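Local coordinates for decapping and exoribonuclease protein 1 (Kluyveromyces lactis, PDB 4GPS) that removes NAD caps from RNA 5' ends, hydrolyses methylguanosine-capped RNA and degrades RNA as a metal-dependent 5'-3' exoribonuclease, at residues A[184-196]-A[365-377]. Numbering follows the deposited sequence.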
ATOM      1  N   HIS A 184      -6.705   0.339   0.138  1.00 39.32           N
ATOM      2  CA  HIS A 184      -7.696  -0.720   0.335  1.00 38.69           C
ATOM      3  C   HIS A 184      -7.217  -2.091  -0.067  1.00 41.09           C
ATOM      4  O   HIS A 184      -7.716  -3.080   0.468  1.00 40.33           O
ATOM      5  CB  HIS A 184      -9.000  -0.420  -0.391  1.00 35.96           C
ATOM      6  CG  HIS A 184      -9.601   0.886  -0.007  1.00 42.55           C
ATOM      7  ND1 HIS A 184      -9.682   1.306   1.305  1.00 47.63           N
ATOM      8  CD2 HIS A 184     -10.085   1.900  -0.761  1.00 44.73           C
ATOM      9  CE1 HIS A 184     -10.181   2.528   1.342  1.00 44.93           C
ATOM     10  NE2 HIS A 184     -10.434   2.911   0.103  1.00 46.90           N
ATOM     11  N   ILE A 185      -6.275  -2.168  -1.012  1.00 38.23           N
ATOM     12  CA  ILE A 185      -5.774  -3.468  -1.391  1.00 36.17           C
ATOM     13  C   ILE A 185      -4.918  -3.893  -0.190  1.00 39.61           C
ATOM     14  O   ILE A 185      -5.029  -5.004   0.309  1.00 40.39           O
ATOM     15  CB  ILE A 185      -4.948  -3.430  -2.715  1.00 39.21           C
ATOM     16  CG1 ILE A 185      -5.810  -2.909  -3.888  1.00 31.01           C
ATOM     17  CG2 ILE A 185      -4.501  -4.823  -3.053  1.00 29.74           C
ATOM     18  CD1 ILE A 185      -7.103  -3.700  -4.058  1.00 30.11           C
ATOM     19  N   ILE A 186      -4.089  -2.999   0.309  1.00 37.79           N
ATOM     20  CA  ILE A 186      -3.314  -3.356   1.467  1.00 40.16           C
ATOM     21  C   ILE A 186      -4.259  -3.822   2.617  1.00 42.42           C
ATOM     22  O   ILE A 186      -4.013  -4.871   3.233  1.00 42.87           O
ATOM     23  CB  ILE A 186      -2.426  -2.167   1.933  1.00 40.10           C
ATOM     24  CG1 ILE A 186      -1.356  -1.897   0.889  1.00 40.14           C
ATOM     25  CG2 ILE A 186      -1.737  -2.482   3.276  1.00 36.12           C
ATOM     26  CD1 ILE A 186      -0.822  -0.482   0.945  1.00 35.71           C
ATOM     27  N   ASP A 187      -5.340  -3.081   2.892  1.00 40.48           N
ATOM     28  CA  ASP A 187      -6.241  -3.463   3.988  1.00 40.62           C
ATOM     29  C   ASP A 187      -6.769  -4.885   3.823  1.00 43.08           C
ATOM     30  O   ASP A 187      -6.839  -5.639   4.788  1.00 47.85           O
ATOM     31  CB  ASP A 187      -7.482  -2.544   4.118  1.00 41.77           C
ATOM     32  CG  ASP A 187      -7.154  -1.125   4.595  1.00 46.54           C
ATOM     33  OD1 ASP A 187      -6.237  -0.941   5.438  1.00 40.86           O
ATOM     34  OD2 ASP A 187      -7.846  -0.186   4.117  1.00 50.47           O
ATOM     35  N   ILE A 188      -7.171  -5.232   2.606  1.00 41.01           N
ATOM     36  CA  ILE A 188      -7.707  -6.540   2.346  1.00 38.30           C
ATOM     37  C   ILE A 188      -6.657  -7.628   2.547  1.00 39.68           C
ATOM     38  O   ILE A 188      -6.971  -8.667   3.092  1.00 40.64           O
ATOM     39  CB  ILE A 188      -8.249  -6.627   0.918  1.00 40.11           C
ATOM     40  CG1 ILE A 188      -9.519  -5.791   0.810  1.00 33.66           C
ATOM     41  CG2 ILE A 188      -8.458  -8.111   0.526  1.00 31.44           C
ATOM     42  CD1 ILE A 188      -9.823  -5.320  -0.616  1.00 30.96           C
ATOM     43  N   ILE A 189      -5.417  -7.390   2.125  1.00 33.42           N
ATOM     44  CA  ILE A 189      -4.388  -8.400   2.288  1.00 35.44           C
ATOM     45  C   ILE A 189      -4.037  -8.546   3.776  1.00 39.59           C
ATOM     46  O   ILE A 189      -3.661  -9.635   4.228  1.00 41.38           O
ATOM     47  CB  ILE A 189      -3.113  -8.030   1.479  1.00 32.21           C
ATOM     48  CG1 ILE A 189      -3.444  -8.012  -0.006  1.00 35.06           C
ATOM     49  CG2 ILE A 189      -1.991  -9.040   1.718  1.00 30.40           C
ATOM     50  CD1 ILE A 189      -2.436  -7.168  -0.830  1.00 35.54           C
ATOM     51  N   MET A 190      -4.178  -7.458   4.533  1.00 36.93           N
ATOM     52  CA  MET A 190      -3.835  -7.451   5.949  1.00 38.46           C
ATOM     53  C   MET A 190      -4.818  -8.127   6.912  1.00 42.25           C
ATOM     54  O   MET A 190      -4.482  -8.330   8.083  1.00 44.70           O
ATOM     55  CB  MET A 190      -3.598  -6.002   6.417  1.00 35.73           C
ATOM     56  CG  MET A 190      -2.228  -5.445   6.019  1.00 39.70           C
ATOM     57  SD  MET A 190      -0.775  -6.334   6.727  1.00 42.07           S
ATOM     58  CE  MET A 190      -0.754  -5.549   8.412  1.00 37.16           C
ATOM     59  N   CYS A 191      -6.019  -8.474   6.448  1.00 41.82           N
ATOM     60  CA  CYS A 191      -7.022  -9.085   7.334  1.00 45.99           C
ATOM     61  C   CYS A 191      -6.508 -10.168   8.278  1.00 46.21           C
ATOM     62  O   CYS A 191      -6.693 -10.077   9.480  1.00 46.40           O
ATOM     63  CB  CYS A 191      -8.222  -9.615   6.524  1.00 44.15           C
ATOM     64  SG  CYS A 191      -9.210  -8.277   5.831  1.00 43.30           S
ATOM     65  N   PRO A 192      -5.812 -11.182   7.760  1.00 50.39           N
ATOM     66  CA  PRO A 192      -5.347 -12.204   8.713  1.00 51.09           C
ATOM     67  C   PRO A 192      -4.255 -11.793   9.674  1.00 50.85           C
ATOM     68  O   PRO A 192      -3.880 -12.556  10.573  1.00 50.92           O
ATOM     69  CB  PRO A 192      -4.913 -13.369   7.817  1.00 48.43           C
ATOM     70  CG  PRO A 192      -4.669 -12.764   6.499  1.00 50.06           C
ATOM     71  CD  PRO A 192      -5.631 -11.616   6.363  1.00 49.77           C
ATOM     72  N   PHE A 193      -3.742 -10.584   9.521  1.00 46.98           N
ATOM     73  CA  PHE A 193      -2.688 -10.183  10.421  1.00 45.62           C
ATOM     74  C   PHE A 193      -3.140  -9.117  11.420  1.00 45.66           C
ATOM     75  O   PHE A 193      -2.331  -8.626  12.208  1.00 45.60           O
ATOM     76  CB  PHE A 193      -1.461  -9.740   9.606  1.00 43.09           C
ATOM     77  CG  PHE A 193      -1.114 -10.686   8.492  1.00 43.89           C
ATOM     78  CD1 PHE A 193      -1.655 -10.515   7.213  1.00 48.29           C
ATOM     79  CD2 PHE A 193      -0.332 -11.791   8.729  1.00 42.59           C
ATOM     80  CE1 PHE A 193      -1.431 -11.431   6.193  1.00 43.44           C
ATOM     81  CE2 PHE A 193      -0.095 -12.731   7.711  1.00 43.52           C
ATOM     82  CZ  PHE A 193      -0.647 -12.547   6.443  1.00 46.14           C
ATOM     83  N   LEU A 194      -4.436  -8.797  11.408  1.00 45.11           N
ATOM     84  CA  LEU A 194      -4.996  -7.778  12.301  1.00 48.93           C
ATOM     85  C   LEU A 194      -6.032  -8.296  13.307  1.00 55.48           C
ATOM     86  O   LEU A 194      -6.636  -9.356  13.137  1.00 57.52           O
ATOM     87  CB  LEU A 194      -5.657  -6.669  11.492  1.00 46.49           C
ATOM     88  CG  LEU A 194      -4.770  -5.870  10.544  1.00 54.50           C
ATOM     89  CD1 LEU A 194      -5.656  -4.967   9.687  1.00 49.94           C
ATOM     90  CD2 LEU A 194      -3.730  -5.085  11.343  1.00 48.95           C
ATOM     91  N   ASP A 195      -6.247  -7.495  14.342  1.00 59.11           N
ATOM     92  CA  ASP A 195      -7.189  -7.789  15.399  1.00 58.69           C
ATOM     93  C   ASP A 195      -8.446  -6.933  15.252  1.00 56.80           C
ATOM     94  O   ASP A 195      -9.270  -6.882  16.157  1.00 60.44           O
ATOM     95  CB  ASP A 195      -6.538  -7.492  16.742  1.00 67.14           C
ATOM     96  CG  ASP A 195      -6.991  -8.443  17.811  1.00 76.15           C
ATOM     97  OD1 ASP A 195      -6.787  -8.128  19.014  1.00 80.37           O
ATOM     98  OD2 ASP A 195      -7.548  -9.510  17.436  1.00 76.19           O
ATOM     99  N   GLU A 196      -8.574  -6.233  14.128  1.00 54.64           N
ATOM    100  CA  GLU A 196      -9.744  -5.398  13.850  1.00 55.39           C
ATOM    101  C   GLU A 196     -10.332  -5.941  12.549  1.00 54.44           C
ATOM    102  O   GLU A 196      -9.626  -6.576  11.767  1.00 58.71           O
ATOM    103  CB  GLU A 196      -9.373  -3.925  13.617  1.00 60.68           C
ATOM    104  CG  GLU A 196      -8.320  -3.301  14.528  1.00 72.49           C
ATOM    105  CD  GLU A 196      -8.824  -2.976  15.928  1.00 81.48           C
ATOM    106  OE1 GLU A 196      -8.093  -2.243  16.631  1.00 87.09           O
ATOM    107  OE2 GLU A 196      -9.923  -3.442  16.330  1.00 82.79           O
ATOM    108  N   PHE A 365      -1.073 -14.406  14.592  1.00 60.43           N
ATOM    109  CA  PHE A 365      -1.390 -13.951  13.216  1.00 51.03           C
ATOM    110  C   PHE A 365      -0.548 -14.510  12.062  1.00 46.74           C
ATOM    111  O   PHE A 365       0.102 -13.761  11.324  1.00 42.42           O
ATOM    112  CB  PHE A 365      -1.339 -12.411  13.165  1.00 45.51           C
ATOM    113  CG  PHE A 365      -2.094 -11.786  14.253  1.00 42.04           C
ATOM    114  CD1 PHE A 365      -1.514 -11.650  15.521  1.00 46.21           C
ATOM    115  CD2 PHE A 365      -3.453 -11.494  14.086  1.00 44.95           C
ATOM    116  CE1 PHE A 365      -2.277 -11.240  16.624  1.00 47.47           C
ATOM    117  CE2 PHE A 365      -4.238 -11.086  15.172  1.00 46.26           C
ATOM    118  CZ  PHE A 365      -3.652 -10.957  16.457  1.00 46.35           C
ATOM    119  N   TYR A 366      -0.576 -15.823  11.907  1.00 44.00           N
ATOM    120  CA  TYR A 366       0.176 -16.494  10.870  1.00 44.49           C
ATOM    121  C   TYR A 366       1.620 -16.054  10.902  1.00 45.59           C
ATOM    122  O   TYR A 366       2.291 -16.074   9.879  1.00 47.81           O
ATOM    123  CB  TYR A 366      -0.446 -16.200   9.502  1.00 43.39           C
ATOM    124  CG  TYR A 366      -1.877 -16.621   9.466  1.00 40.47           C
ATOM    125  CD1 TYR A 366      -2.889 -15.732   9.799  1.00 42.05           C
ATOM    126  CD2 TYR A 366      -2.224 -17.936   9.180  1.00 45.02           C
ATOM    127  CE1 TYR A 366      -4.227 -16.137   9.850  1.00 46.14           C
ATOM    128  CE2 TYR A 366      -3.565 -18.367   9.232  1.00 45.72           C
ATOM    129  CZ  TYR A 366      -4.564 -17.465   9.565  1.00 49.46           C
ATOM    130  OH  TYR A 366      -5.890 -17.881   9.622  1.00 52.54           O
ATOM    131  N   LYS A 367       2.092 -15.677  12.087  1.00 46.30           N
ATOM    132  CA  LYS A 367       3.462 -15.183  12.273  1.00 48.37           C
ATOM    133  C   LYS A 367       3.861 -14.103  11.242  1.00 48.95           C
ATOM    134  O   LYS A 367       5.036 -13.986  10.872  1.00 47.57           O
ATOM    135  CB  LYS A 367       4.457 -16.335  12.235  1.00 47.81           C
ATOM    136  CG  LYS A 367       4.254 -17.348  13.337  1.00 50.03           C
ATOM    137  CD  LYS A 367       5.382 -18.351  13.362  1.00 57.78           C
ATOM    138  CE  LYS A 367       5.399 -19.158  14.656  1.00 63.32           C
ATOM    139  NZ  LYS A 367       6.720 -19.837  14.827  1.00 63.11           N
ATOM    140  N   PHE A 368       2.877 -13.311  10.799  1.00 45.87           N
ATOM    141  CA  PHE A 368       3.107 -12.222   9.839  1.00 44.66           C
ATOM    142  C   PHE A 368       4.035 -12.652   8.686  1.00 45.87           C
ATOM    143  O   PHE A 368       4.966 -11.939   8.282  1.00 43.52           O
ATOM    144  CB  PHE A 368       3.707 -10.997  10.549  1.00 42.21           C
ATOM    145  CG  PHE A 368       2.984 -10.599  11.808  1.00 45.20           C
ATOM    146  CD1 PHE A 368       3.401 -11.084  13.053  1.00 47.70           C
ATOM    147  CD2 PHE A 368       1.878  -9.751  11.754  1.00 40.77           C
ATOM    148  CE1 PHE A 368       2.726 -10.731  14.226  1.00 45.52           C
ATOM    149  CE2 PHE A 368       1.198  -9.393  12.913  1.00 45.86           C
ATOM    150  CZ  PHE A 368       1.626  -9.889  14.158  1.00 48.58           C
ATOM    151  N   ASN A 369       3.773 -13.826   8.140  1.00 46.05           N
ATOM    152  CA  ASN A 369       4.595 -14.325   7.057  1.00 45.10           C
ATOM    153  C   ASN A 369       4.134 -13.716   5.716  1.00 43.94           C
ATOM    154  O   ASN A 369       2.987 -13.916   5.307  1.00 44.46           O
ATOM    155  CB  ASN A 369       4.490 -15.860   7.016  1.00 42.65           C
ATOM    156  CG  ASN A 369       5.553 -16.497   6.142  1.00 45.83           C
ATOM    157  OD1 ASN A 369       5.783 -16.089   4.997  1.00 46.65           O
ATOM    158  ND2 ASN A 369       6.200 -17.519   6.675  1.00 50.00           N
ATOM    159  N   PRO A 370       5.029 -12.995   5.011  1.00 38.42           N
ATOM    160  CA  PRO A 370       4.653 -12.398   3.724  1.00 38.54           C
ATOM    161  C   PRO A 370       4.140 -13.453   2.734  1.00 41.46           C
ATOM    162  O   PRO A 370       3.372 -13.131   1.825  1.00 42.22           O
ATOM    163  CB  PRO A 370       5.942 -11.769   3.215  1.00 36.95           C
ATOM    164  CG  PRO A 370       6.835 -11.731   4.405  1.00 42.54           C
ATOM    165  CD  PRO A 370       6.471 -12.877   5.254  1.00 40.02           C
ATOM    166  N   ASN A 371       4.567 -14.708   2.899  1.00 40.17           N
ATOM    167  CA  ASN A 371       4.137 -15.753   1.977  1.00 41.36           C
ATOM    168  C   ASN A 371       2.703 -16.157   2.232  1.00 42.64           C
ATOM    169  O   ASN A 371       1.949 -16.430   1.296  1.00 47.46           O
ATOM    170  CB  ASN A 371       5.069 -16.947   2.050  1.00 41.76           C
ATOM    171  CG  ASN A 371       6.458 -16.607   1.566  1.00 44.34           C
ATOM    172  OD1 ASN A 371       7.396 -16.458   2.373  1.00 48.90           O
ATOM    173  ND2 ASN A 371       6.606 -16.464   0.247  1.00 39.11           N
ATOM    174  N   VAL A 372       2.311 -16.172   3.499  1.00 43.19           N
ATOM    175  CA  VAL A 372       0.930 -16.473   3.835  1.00 40.94           C
ATOM    176  C   VAL A 372       0.079 -15.271   3.366  1.00 40.26           C
ATOM    177  O   VAL A 372      -0.997 -15.456   2.826  1.00 41.30           O
ATOM    178  CB  VAL A 372       0.801 -16.706   5.352  1.00 41.67           C
ATOM    179  CG1 VAL A 372      -0.656 -16.786   5.768  1.00 36.82           C
ATOM    180  CG2 VAL A 372       1.542 -17.996   5.699  1.00 43.51           C
ATOM    181  N   ALA A 373       0.567 -14.040   3.552  1.00 38.85           N
ATOM    182  CA  ALA A 373      -0.192 -12.862   3.083  1.00 41.94           C
ATOM    183  C   ALA A 373      -0.439 -13.032   1.565  1.00 42.03           C
ATOM    184  O   ALA A 373      -1.544 -12.803   1.067  1.00 42.72           O
ATOM    185  CB  ALA A 373       0.586 -11.560   3.355  1.00 39.84           C
ATOM    186  N   ASN A 374       0.596 -13.456   0.839  1.00 38.83           N
ATOM    187  CA  ASN A 374       0.477 -13.695  -0.589  1.00 36.64           C
ATOM    188  C   ASN A 374      -0.587 -14.777  -0.880  1.00 36.21           C
ATOM    189  O   ASN A 374      -1.392 -14.626  -1.786  1.00 39.59           O
ATOM    190  CB  ASN A 374       1.834 -14.107  -1.141  1.00 38.94           C
ATOM    191  CG  ASN A 374       1.813 -14.272  -2.620  1.00 43.02           C
ATOM    192  OD1 ASN A 374       1.267 -13.445  -3.320  1.00 46.47           O
ATOM    193  ND2 ASN A 374       2.403 -15.348  -3.113  1.00 46.51           N
ATOM    194  N   ASP A 375      -0.614 -15.861  -0.107  1.00 37.39           N
ATOM    195  CA  ASP A 375      -1.614 -16.912  -0.340  1.00 36.98           C
ATOM    196  C   ASP A 375      -3.017 -16.379  -0.076  1.00 41.34           C
ATOM    197  O   ASP A 375      -3.953 -16.634  -0.862  1.00 45.27           O
ATOM    198  CB  ASP A 375      -1.374 -18.140   0.551  1.00 37.23           C
ATOM    199  CG  ASP A 375      -0.115 -18.916   0.177  1.00 43.16           C
ATOM    200  OD1 ASP A 375       0.309 -18.916  -1.013  1.00 48.51           O
ATOM    201  OD2 ASP A 375       0.444 -19.549   1.094  1.00 49.16           O
ATOM    202  N   TRP A 376      -3.161 -15.638   1.031  1.00 39.76           N
ATOM    203  CA  TRP A 376      -4.433 -15.033   1.413  1.00 38.46           C
ATOM    204  C   TRP A 376      -4.921 -14.105   0.286  1.00 41.29           C
ATOM    205  O   TRP A 376      -6.105 -14.108  -0.073  1.00 37.84           O
ATOM    206  CB  TRP A 376      -4.254 -14.213   2.682  1.00 39.21           C
ATOM    207  CG  TRP A 376      -5.410 -13.303   2.946  1.00 40.61           C
ATOM    208  CD1 TRP A 376      -5.410 -11.944   2.863  1.00 35.08           C
ATOM    209  CD2 TRP A 376      -6.750 -13.684   3.332  1.00 40.99           C
ATOM    210  NE1 TRP A 376      -6.650 -11.453   3.172  1.00 32.42           N
ATOM    211  CE2 TRP A 376      -7.494 -12.493   3.461  1.00 37.21           C
ATOM    212  CE3 TRP A 376      -7.386 -14.916   3.575  1.00 36.50           C
ATOM    213  CZ2 TRP A 376      -8.852 -12.490   3.830  1.00 39.43           C
ATOM    214  CZ3 TRP A 376      -8.731 -14.909   3.937  1.00 40.73           C
ATOM    215  CH2 TRP A 376      -9.449 -13.702   4.060  1.00 40.22           C
ATOM    216  N   PHE A 377      -3.981 -13.305  -0.232  1.00 36.85           N
ATOM    217  CA  PHE A 377      -4.219 -12.375  -1.321  1.00 36.87           C
ATOM    218  C   PHE A 377      -4.879 -13.089  -2.515  1.00 38.50           C
ATOM    219  O   PHE A 377      -5.915 -12.645  -3.015  1.00 39.75           O
ATOM    220  CB  PHE A 377      -2.882 -11.761  -1.757  1.00 35.68           C
ATOM    221  CG  PHE A 377      -2.979 -10.864  -2.950  1.00 36.13           C
ATOM    222  CD1 PHE A 377      -2.124 -11.037  -4.025  1.00 40.76           C
ATOM    223  CD2 PHE A 377      -3.840  -9.768  -2.950  1.00 39.52           C
ATOM    224  CE1 PHE A 377      -2.108 -10.113  -5.074  1.00 40.56           C
ATOM    225  CE2 PHE A 377      -3.837  -8.842  -3.986  1.00 36.86           C
ATOM    226  CZ  PHE A 377      -2.964  -9.010  -5.046  1.00 40.27           C
TER
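Trp376 makes the one hydrogen bond between 184-196 and 365-377: its NE1 donates to Ile188 O at 2.8 Å, nearly straight at 167°, with the acceptor in the indole plane. Trp376 CG lies anti to its own backbone nitrogen (chi1 166°), which carries the indole across to the backbone of Ile188 in helix 184-190. The same ring takes a CH-pi contact from Pro192, whose CD sits 3.4 Å from the centroid of the five-membered ring and over its face. With an alanine at this position, Ile188 O would probably lose this donor and Pro192 the ring face it rests on.

The remaining contacts are largely apolar. The Phe193 ring points its outer rim into the corner formed by residues 365-369 and the start of helix 370-377; its CZ reaches Ala373 CB at 3.5 Å, and a backbone carbonyl meets its edge, Phe365 O lying 3.3 Å from Phe193 CD2. Pro192 CB packs on Tyr366 CE1 at 3.5 Å, while farther along Ile189 CG1 meets Phe377 CD2 at 3.5 Å.

Beyond the pair, Arg309 binds Phe193 O and forms a cation-pi contact with Phe365. Within this PD-(D/E)XK-like nuclease fold, a single buried polar bond thus fixes the indole amid largely hydrophobic packing, joining two steeply crossed helices (106°).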